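Local atomic coordinates of De novo designed switch protein caging a hemagglutinin binder (sCageHA267_1S) (Synthetic construct, PDB entry 7CBC), a protein that probably serves as a de novo designed biosensor switch, in which a designed helical bundle cages a hemagglutinin binder until the switch is opened. Residues R180-A185 / A206-Q211; A101-K106 / R187-G192. All blocks are in the same frame, centred on the assembly; numbering follows the deposited sequence.

Contact 1. Residues R180-A185 / A206-Q211; sequences RIIEEA and AHAQLQ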
ATOM      1  N   ARG A 180     -12.854  14.435  -4.863  1.00 37.19           N
ATOM      2  CA  ARG A 180     -14.220  14.917  -4.696  1.00 40.27           C
ATOM      3  C   ARG A 180     -14.466  15.374  -3.263  1.00 38.15           C
ATOM      4  O   ARG A 180     -15.145  16.382  -3.039  1.00 41.00           O
ATOM      5  CB  ARG A 180     -15.218  13.836  -5.118  1.00 39.88           C
ATOM      6  CG  ARG A 180     -16.669  14.258  -4.950  1.00 44.44           C
ATOM      7  CD  ARG A 180     -17.590  13.070  -4.746  1.00 45.04           C
ATOM      8  NE  ARG A 180     -17.442  12.537  -3.395  1.00 48.29           N
ATOM      9  CZ  ARG A 180     -17.855  13.159  -2.290  1.00 47.00           C
ATOM     10  NH1 ARG A 180     -18.455  14.340  -2.369  1.00 48.53           N
ATOM     11  NH2 ARG A 180     -17.663  12.596  -1.101  1.00 42.11           N
ATOM     12  N   ILE A 181     -13.899  14.664  -2.284  1.00 38.56           N
ATOM     13  CA  ILE A 181     -13.979  15.098  -0.890  1.00 35.01           C
ATOM     14  C   ILE A 181     -13.338  16.471  -0.727  1.00 34.88           C
ATOM     15  O   ILE A 181     -13.901  17.375  -0.098  1.00 35.58           O
ATOM     16  CB  ILE A 181     -13.308  14.056   0.026  1.00 36.14           C
ATOM     17  CG1 ILE A 181     -14.211  12.831   0.214  1.00 36.47           C
ATOM     18  CG2 ILE A 181     -12.893  14.675   1.365  1.00 32.86           C
ATOM     19  CD1 ILE A 181     -13.451  11.546   0.515  1.00 32.12           C
ATOM     20  N   ILE A 182     -12.153  16.642  -1.308  1.00 34.26           N
ATOM     21  CA  ILE A 182     -11.445  17.907  -1.218  1.00 33.49           C
ATOM     22  C   ILE A 182     -12.224  19.008  -1.927  1.00 33.17           C
ATOM     23  O   ILE A 182     -12.485  20.068  -1.350  1.00 36.38           O
ATOM     24  CB  ILE A 182     -10.023  17.753  -1.785  1.00 33.60           C
ATOM     25  CG1 ILE A 182      -9.274  16.677  -1.000  1.00 30.76           C
ATOM     26  CG2 ILE A 182      -9.274  19.089  -1.703  1.00 33.39           C
ATOM     27  CD1 ILE A 182      -7.868  16.408  -1.484  1.00 34.95           C
ATOM     28  N   GLU A 183     -12.612  18.777  -3.182  1.00 33.57           N
ATOM     29  CA  GLU A 183     -13.279  19.827  -3.947  1.00 37.23           C
ATOM     30  C   GLU A 183     -14.587  20.255  -3.288  1.00 39.15           C
ATOM     31  O   GLU A 183     -14.927  21.443  -3.285  1.00 36.50           O
ATOM     32  CB  GLU A 183     -13.513  19.372  -5.385  1.00 38.74           C
ATOM     33  CG  GLU A 183     -14.347  20.349  -6.224  1.00 45.45           C
ATOM     34  CD  GLU A 183     -13.604  21.636  -6.603  1.00 50.86           C
ATOM     35  OE1 GLU A 183     -12.361  21.673  -6.473  1.00 52.27           O
ATOM     36  OE2 GLU A 183     -14.263  22.614  -7.032  1.00 45.84           O
ATOM     37  N   GLU A 184     -15.325  19.309  -2.706  1.00 36.53           N
ATOM     38  CA  GLU A 184     -16.515  19.669  -1.938  1.00 36.29           C
ATOM     39  C   GLU A 184     -16.168  20.581  -0.767  1.00 38.29           C
ATOM     40  O   GLU A 184     -16.843  21.590  -0.525  1.00 36.30           O
ATOM     41  CB  GLU A 184     -17.204  18.420  -1.414  1.00 42.79           C
ATOM     42  CG  GLU A 184     -18.503  18.687  -0.666  1.00 45.92           C
ATOM     43  CD  GLU A 184     -19.713  18.294  -1.477  1.00 57.31           C
ATOM     44  OE1 GLU A 184     -20.324  19.200  -2.088  1.00 58.48           O
ATOM     45  OE2 GLU A 184     -20.044  17.078  -1.530  1.00 56.93           O
ATOM     46  N   ALA A 185     -15.148  20.207   0.006  1.00 32.12           N
ATOM     47  CA  ALA A 185     -14.770  21.011   1.156  1.00 35.55           C
ATOM     48  C   ALA A 185     -14.207  22.358   0.718  1.00 37.84           C
ATOM     49  O   ALA A 185     -14.539  23.390   1.307  1.00 36.07           O
ATOM     50  CB  ALA A 185     -13.777  20.245   2.026  1.00 32.15           C
ATOM     51  N   ALA A 206      -2.647  21.277   2.360  1.00 21.85           N
ATOM     52  CA  ALA A 206      -1.729  20.355   3.030  1.00 23.85           C
ATOM     53  C   ALA A 206      -2.310  18.948   3.104  1.00 30.57           C
ATOM     54  O   ALA A 206      -1.594  17.955   2.900  1.00 25.95           O
ATOM     55  CB  ALA A 206      -1.400  20.857   4.434  1.00 27.13           C
ATOM     56  N   HIS A 207      -3.606  18.836   3.398  1.00 24.68           N
ATOM     57  CA  HIS A 207      -4.248  17.528   3.368  1.00 28.15           C
ATOM     58  C   HIS A 207      -4.093  16.874   2.004  1.00 28.84           C
ATOM     59  O   HIS A 207      -3.785  15.682   1.911  1.00 27.88           O
ATOM     60  CB  HIS A 207      -5.721  17.657   3.737  1.00 26.33           C
ATOM     61  CG  HIS A 207      -6.552  16.497   3.295  1.00 29.29           C
ATOM     62  ND1 HIS A 207      -6.615  15.312   3.999  1.00 32.19           N
ATOM     63  CD2 HIS A 207      -7.339  16.331   2.204  1.00 31.50           C
ATOM     64  CE1 HIS A 207      -7.418  14.472   3.370  1.00 33.44           C
ATOM     65  NE2 HIS A 207      -7.869  15.066   2.277  1.00 32.04           N
ATOM     66  N   ALA A 208      -4.323  17.635   0.928  1.00 25.23           N
ATOM     67  CA  ALA A 208      -4.255  17.054  -0.409  1.00 26.98           C
ATOM     68  C   ALA A 208      -2.856  16.545  -0.720  1.00 34.51           C
ATOM     69  O   ALA A 208      -2.692  15.513  -1.387  1.00 29.79           O
ATOM     70  CB  ALA A 208      -4.692  18.071  -1.459  1.00 29.30           C
ATOM     71  N   GLN A 209      -1.836  17.261  -0.246  1.00 29.18           N
ATOM     72  CA  GLN A 209      -0.465  16.811  -0.440  1.00 29.83           C
ATOM     73  C   GLN A 209      -0.212  15.484   0.277  1.00 33.95           C
ATOM     74  O   GLN A 209       0.376  14.553  -0.295  1.00 31.42           O
ATOM     75  CB  GLN A 209       0.481  17.904   0.051  1.00 30.95           C
ATOM     76  CG  GLN A 209       1.834  17.917  -0.598  1.00 39.34           C
ATOM     77  CD  GLN A 209       2.648  19.130  -0.185  1.00 36.90           C
ATOM     78  OE1 GLN A 209       2.119  20.092   0.381  1.00 42.38           O
ATOM     79  NE2 GLN A 209       3.948  19.081  -0.449  1.00 41.54           N
ATOM     80  N   LEU A 210      -0.668  15.366   1.528  1.00 29.12           N
ATOM     81  CA  LEU A 210      -0.468  14.120   2.268  1.00 28.09           C
ATOM     82  C   LEU A 210      -1.273  12.976   1.663  1.00 28.57           C
ATOM     83  O   LEU A 210      -0.766  11.852   1.535  1.00 28.81           O
ATOM     84  CB  LEU A 210      -0.844  14.323   3.730  1.00 30.10           C
ATOM     85  CG  LEU A 210       0.016  15.359   4.441  1.00 28.73           C
ATOM     86  CD1 LEU A 210      -0.653  15.812   5.712  1.00 25.53           C
ATOM     87  CD2 LEU A 210       1.388  14.775   4.735  1.00 29.62           C
ATOM     88  N   GLN A 211      -2.521  13.244   1.265  1.00 24.52           N
ATOM     89  CA  GLN A 211      -3.321  12.204   0.631  1.00 24.16           C
ATOM     90  C   GLN A 211      -2.684  11.712  -0.660  1.00 30.27           C
ATOM     91  O   GLN A 211      -2.865  10.545  -1.049  1.00 27.45           O
ATOM     92  CB  GLN A 211      -4.731  12.724   0.383  1.00 22.30           C
ATOM     93  CG  GLN A 211      -5.696  11.722  -0.212  1.00 27.05           C
ATOM     94  CD  GLN A 211      -5.740  10.369   0.518  1.00 26.45           C
ATOM     95  OE1 GLN A 211      -5.169  10.184   1.606  1.00 23.59           O
ATOM     96  NE2 GLN A 211      -6.472   9.429  -0.067  1.00 26.22           N
TER
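Chi1 of -59° sets Ile182 CG1 opposite its own carbonyl carbon, and chi2 of 179° extends the branch, carrying CD1 from helix 146-190 to His207 and Ala208 of helix 195-239. The two helices run antiparallel in the designed six-helix bundle and come close here: Ile182 CA lies 7.3 Å from Ala208 CA. Only 136 Å² is buried in all, so the contact is a shallow apolar one on the bundle surface. Ile182 CD1 meets Ala208 CB at 3.6 Å and His207 CD2 at 3.7 Å, approaching the imidazole obliquely. CG1 of Ile182 instead lies in the ring plane, at the edge, 3.9 Å from His207 NE2. Gln211 CB lies over one face of that ring, 4.3 Å from its plane and displaced from the ring centre, while the Gln211 amide is tied to Asn115, Ser178 and Asn214. Helix 99-142 adds Thr111 against His207. Were Ile182 cut back to an alanine, Ala208 CB would probably face a gap and the imidazole edge would lose its apolar neighbour, leaving the ring freer to turn. At that edge, Ile182 CG1 stands 3.8 Å from His207 CD2.

Contact 2. Residues A101-K106 / R187-G192; sequences AKLLLK and RLIEKG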
ATOM      1  N   ALA A 101     -12.942  23.569  11.763  1.00 38.06           N
ATOM      2  CA  ALA A 101     -12.263  22.414  12.340  1.00 35.03           C
ATOM      3  C   ALA A 101     -13.064  21.136  12.120  1.00 39.55           C
ATOM      4  O   ALA A 101     -12.506  20.098  11.756  1.00 30.97           O
ATOM      5  CB  ALA A 101     -12.015  22.646  13.832  1.00 34.28           C
ATOM      6  N   LYS A 102     -14.383  21.192  12.341  1.00 37.09           N
ATOM      7  CA  LYS A 102     -15.203  19.994  12.174  1.00 38.34           C
ATOM      8  C   LYS A 102     -15.282  19.580  10.708  1.00 36.68           C
ATOM      9  O   LYS A 102     -15.327  18.387  10.395  1.00 36.22           O
ATOM     10  CB  LYS A 102     -16.606  20.227  12.749  1.00 39.28           C
ATOM     11  CG  LYS A 102     -16.650  20.397  14.273  1.00 43.75           C
ATOM     12  CD  LYS A 102     -18.019  20.909  14.772  1.00 50.01           C
ATOM     13  CE  LYS A 102     -19.116  19.842  14.650  1.00 52.38           C
ATOM     14  NZ  LYS A 102     -20.391  20.235  15.340  1.00 55.25           N
ATOM     15  N   LEU A 103     -15.306  20.555   9.798  1.00 35.48           N
ATOM     16  CA  LEU A 103     -15.357  20.256   8.373  1.00 30.65           C
ATOM     17  C   LEU A 103     -14.063  19.607   7.894  1.00 36.17           C
ATOM     18  O   LEU A 103     -14.083  18.598   7.168  1.00 29.85           O
ATOM     19  CB  LEU A 103     -15.618  21.539   7.598  1.00 31.75           C
ATOM     20  CG  LEU A 103     -15.875  21.377   6.112  1.00 38.02           C
ATOM     21  CD1 LEU A 103     -17.190  20.653   5.932  1.00 40.14           C
ATOM     22  CD2 LEU A 103     -15.919  22.734   5.440  1.00 35.65           C
ATOM     23  N   LEU A 104     -12.923  20.192   8.261  1.00 32.09           N
ATOM     24  CA  LEU A 104     -11.648  19.595   7.891  1.00 26.99           C
ATOM     25  C   LEU A 104     -11.547  18.175   8.433  1.00 30.99           C
ATOM     26  O   LEU A 104     -11.203  17.244   7.696  1.00 30.29           O
ATOM     27  CB  LEU A 104     -10.503  20.470   8.394  1.00 32.60           C
ATOM     28  CG  LEU A 104     -10.474  21.814   7.663  1.00 29.30           C
ATOM     29  CD1 LEU A 104      -9.572  22.844   8.340  1.00 33.68           C
ATOM     30  CD2 LEU A 104     -10.039  21.560   6.231  1.00 31.57           C
ATOM     31  N   LEU A 105     -11.918  17.982   9.704  1.00 29.91           N
ATOM     32  CA  LEU A 105     -11.797  16.668  10.326  1.00 30.79           C
ATOM     33  C   LEU A 105     -12.707  15.642   9.665  1.00 32.79           C
ATOM     34  O   LEU A 105     -12.310  14.485   9.483  1.00 26.88           O
ATOM     35  CB  LEU A 105     -12.097  16.752  11.818  1.00 34.10           C
ATOM     36  CG  LEU A 105     -11.852  15.414  12.521  1.00 36.34           C
ATOM     37  CD1 LEU A 105     -10.343  15.093  12.575  1.00 29.86           C
ATOM     38  CD2 LEU A 105     -12.479  15.384  13.915  1.00 40.64           C
ATOM     39  N   LYS A 106     -13.933  16.029   9.307  1.00 30.32           N
ATOM     40  CA  LYS A 106     -14.765  15.094   8.551  1.00 32.26           C
ATOM     41  C   LYS A 106     -14.106  14.733   7.226  1.00 32.98           C
ATOM     42  O   LYS A 106     -14.184  13.583   6.769  1.00 31.30           O
ATOM     43  CB  LYS A 106     -16.159  15.675   8.325  1.00 32.43           C
ATOM     44  CG  LYS A 106     -17.016  14.897   7.320  1.00 36.43           C
ATOM     45  CD  LYS A 106     -18.497  15.322   7.375  1.00 43.60           C
ATOM     46  CE  LYS A 106     -18.751  16.703   6.740  1.00 47.28           C
ATOM     47  NZ  LYS A 106     -18.725  16.668   5.244  1.00 44.39           N
ATOM     48  N   ARG A 187     -14.954  24.096  -2.061  1.00 40.83           N
ATOM     49  CA  ARG A 187     -16.066  24.943  -2.484  1.00 41.30           C
ATOM     50  C   ARG A 187     -16.824  25.490  -1.289  1.00 44.12           C
ATOM     51  O   ARG A 187     -17.219  26.663  -1.280  1.00 42.07           O
ATOM     52  CB  ARG A 187     -17.013  24.172  -3.399  1.00 42.04           C
ATOM     53  CG  ARG A 187     -16.535  24.129  -4.826  1.00 46.10           C
ATOM     54  CD  ARG A 187     -17.308  23.109  -5.641  1.00 48.32           C
ATOM     55  NE  ARG A 187     -17.025  23.243  -7.065  1.00 53.47           N
ATOM     56  CZ  ARG A 187     -17.392  22.356  -7.982  1.00 52.43           C
ATOM     57  NH1 ARG A 187     -18.058  21.266  -7.616  1.00 55.89           N
ATOM     58  NH2 ARG A 187     -17.086  22.557  -9.260  1.00 50.51           N
ATOM     59  N   LEU A 188     -17.018  24.664  -0.263  1.00 39.96           N
ATOM     60  CA  LEU A 188     -17.694  25.157   0.927  1.00 41.40           C
ATOM     61  C   LEU A 188     -16.873  26.239   1.624  1.00 43.76           C
ATOM     62  O   LEU A 188     -17.424  27.239   2.094  1.00 45.64           O
ATOM     63  CB  LEU A 188     -18.005  24.010   1.883  1.00 40.65           C
ATOM     64  CG  LEU A 188     -19.070  22.987   1.482  1.00 43.10           C
ATOM     65  CD1 LEU A 188     -19.235  21.975   2.602  1.00 40.17           C
ATOM     66  CD2 LEU A 188     -20.407  23.643   1.160  1.00 48.86           C
ATOM     67  N   ILE A 189     -15.551  26.080   1.675  1.00 41.28           N
ATOM     68  CA  ILE A 189     -14.731  27.083   2.345  1.00 41.70           C
ATOM     69  C   ILE A 189     -14.718  28.391   1.557  1.00 42.45           C
ATOM     70  O   ILE A 189     -14.868  29.471   2.139  1.00 46.27           O
ATOM     71  CB  ILE A 189     -13.307  26.542   2.571  1.00 39.69           C
ATOM     72  CG1 ILE A 189     -13.339  25.290   3.445  1.00 44.72           C
ATOM     73  CG2 ILE A 189     -12.467  27.568   3.270  1.00 41.05           C
ATOM     74  CD1 ILE A 189     -11.980  24.600   3.609  1.00 39.97           C
ATOM     75  N   GLU A 190     -14.556  28.318   0.223  1.00 42.49           N
ATOM     76  CA  GLU A 190     -14.289  29.516  -0.578  1.00 44.07           C
ATOM     77  C   GLU A 190     -15.368  30.573  -0.420  1.00 45.18           C
ATOM     78  O   GLU A 190     -15.112  31.747  -0.700  1.00 46.33           O
ATOM     79  CB  GLU A 190     -14.158  29.210  -2.078  1.00 44.15           C
ATOM     80  CG  GLU A 190     -13.436  27.925  -2.477  1.00 53.20           C
ATOM     81  CD  GLU A 190     -11.937  27.911  -2.138  1.00 54.22           C
ATOM     82  OE1 GLU A 190     -11.113  28.048  -3.071  1.00 52.06           O
ATOM     83  OE2 GLU A 190     -11.609  27.722  -0.943  1.00 50.04           O
ATOM     84  N   LYS A 191     -16.566  30.184   0.012  1.00 47.67           N
ATOM     85  CA  LYS A 191     -17.606  31.159   0.293  1.00 44.37           C
ATOM     86  C   LYS A 191     -17.257  32.041   1.483  1.00 50.12           C
ATOM     87  O   LYS A 191     -17.879  33.093   1.665  1.00 55.66           O
ATOM     88  CB  LYS A 191     -18.928  30.435   0.522  1.00 44.60           C
ATOM     89  CG  LYS A 191     -19.048  29.167  -0.309  1.00 46.91           C
ATOM     90  CD  LYS A 191     -20.490  28.706  -0.437  1.00 48.38           C
ATOM     91  CE  LYS A 191     -21.202  29.417  -1.557  1.00 49.54           C
ATOM     92  NZ  LYS A 191     -20.494  29.149  -2.844  1.00 46.25           N
ATOM     93  N   GLY A 192     -16.274  31.648   2.290  1.00 46.19           N
ATOM     94  CA  GLY A 192     -15.927  32.404   3.475  1.00 47.12           C
ATOM     95  C   GLY A 192     -14.871  33.470   3.235  1.00 46.05           C
ATOM     96  O   GLY A 192     -14.048  33.375   2.324  1.00 48.62           O
TER
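No flat group takes part where Leu103 and Leu104 meet Leu188 and Ile189: there is no ring or planar side chain to offer a face or an edge, and the contact is made entirely by branched aliphatic chains. It joins helix 99-142 to helix 146-190, which run antiparallel as neighbours in the six-helix bundle. The backbones are at an ordinary helix-packing separation, Leu103 CA being 9.1 Å from Ile189 CA, and the side chains fill the interval, with 147 Å² buried between the segments. Leu103 does most of the bridging. With CG anti to the backbone N (chi1 -173°), it directs its fork across the interface, and its two methyls divide the work. CD1 crosses to Leu188 CD1 at 4.1 Å, on the outer side, where Leu188 is exposed. CD2 meets Ile189 CG1, also at 4.1 Å, on the buried side. These separations indicate ordinary van der Waals packing without strain. Deeper in, Leu104 and Ile189 both touch Ala200 of helix 195-239, and Leu104 also reaches Leu203 and, on helix 3-46, Leu8, so the pair continues inward into a layer shared with helices 195-239 and 3-46. Charged groups lie beyond this apolar strip: Glu190 forms salt bridges through OE1 to Arg186 and through OE2 to Arg201, and the latter also donates to the carbonyl of Gly192. On the inner side, the loosest of the three apolar approaches is that of Leu104 CD2 to Ile189 CD1, at 4.5 Å.

Helix 146-190 supplies one segment to each contact, and the contact centres lie 11 Å apart near one end of the bundle. Along the chain the order is 101-106, 180-185, 187-192, 206-211, so the pairings interleave; Arg186 alone separates the neighbouring segments on the shared helix. From there contact 2 reaches back to helix 99-142 and contact 1 forward to helix 195-239, joining three consecutive antiparallel helices of the cage. Contact 1 is shallow and contact 2 mostly buried. Ala206, Gln209 and Leu210 also touch Ile277 or Ile281 of helix 274-284, probably part of the caged binder, so helix 195-239, one partner of contact 1, also packs directly against it on another side.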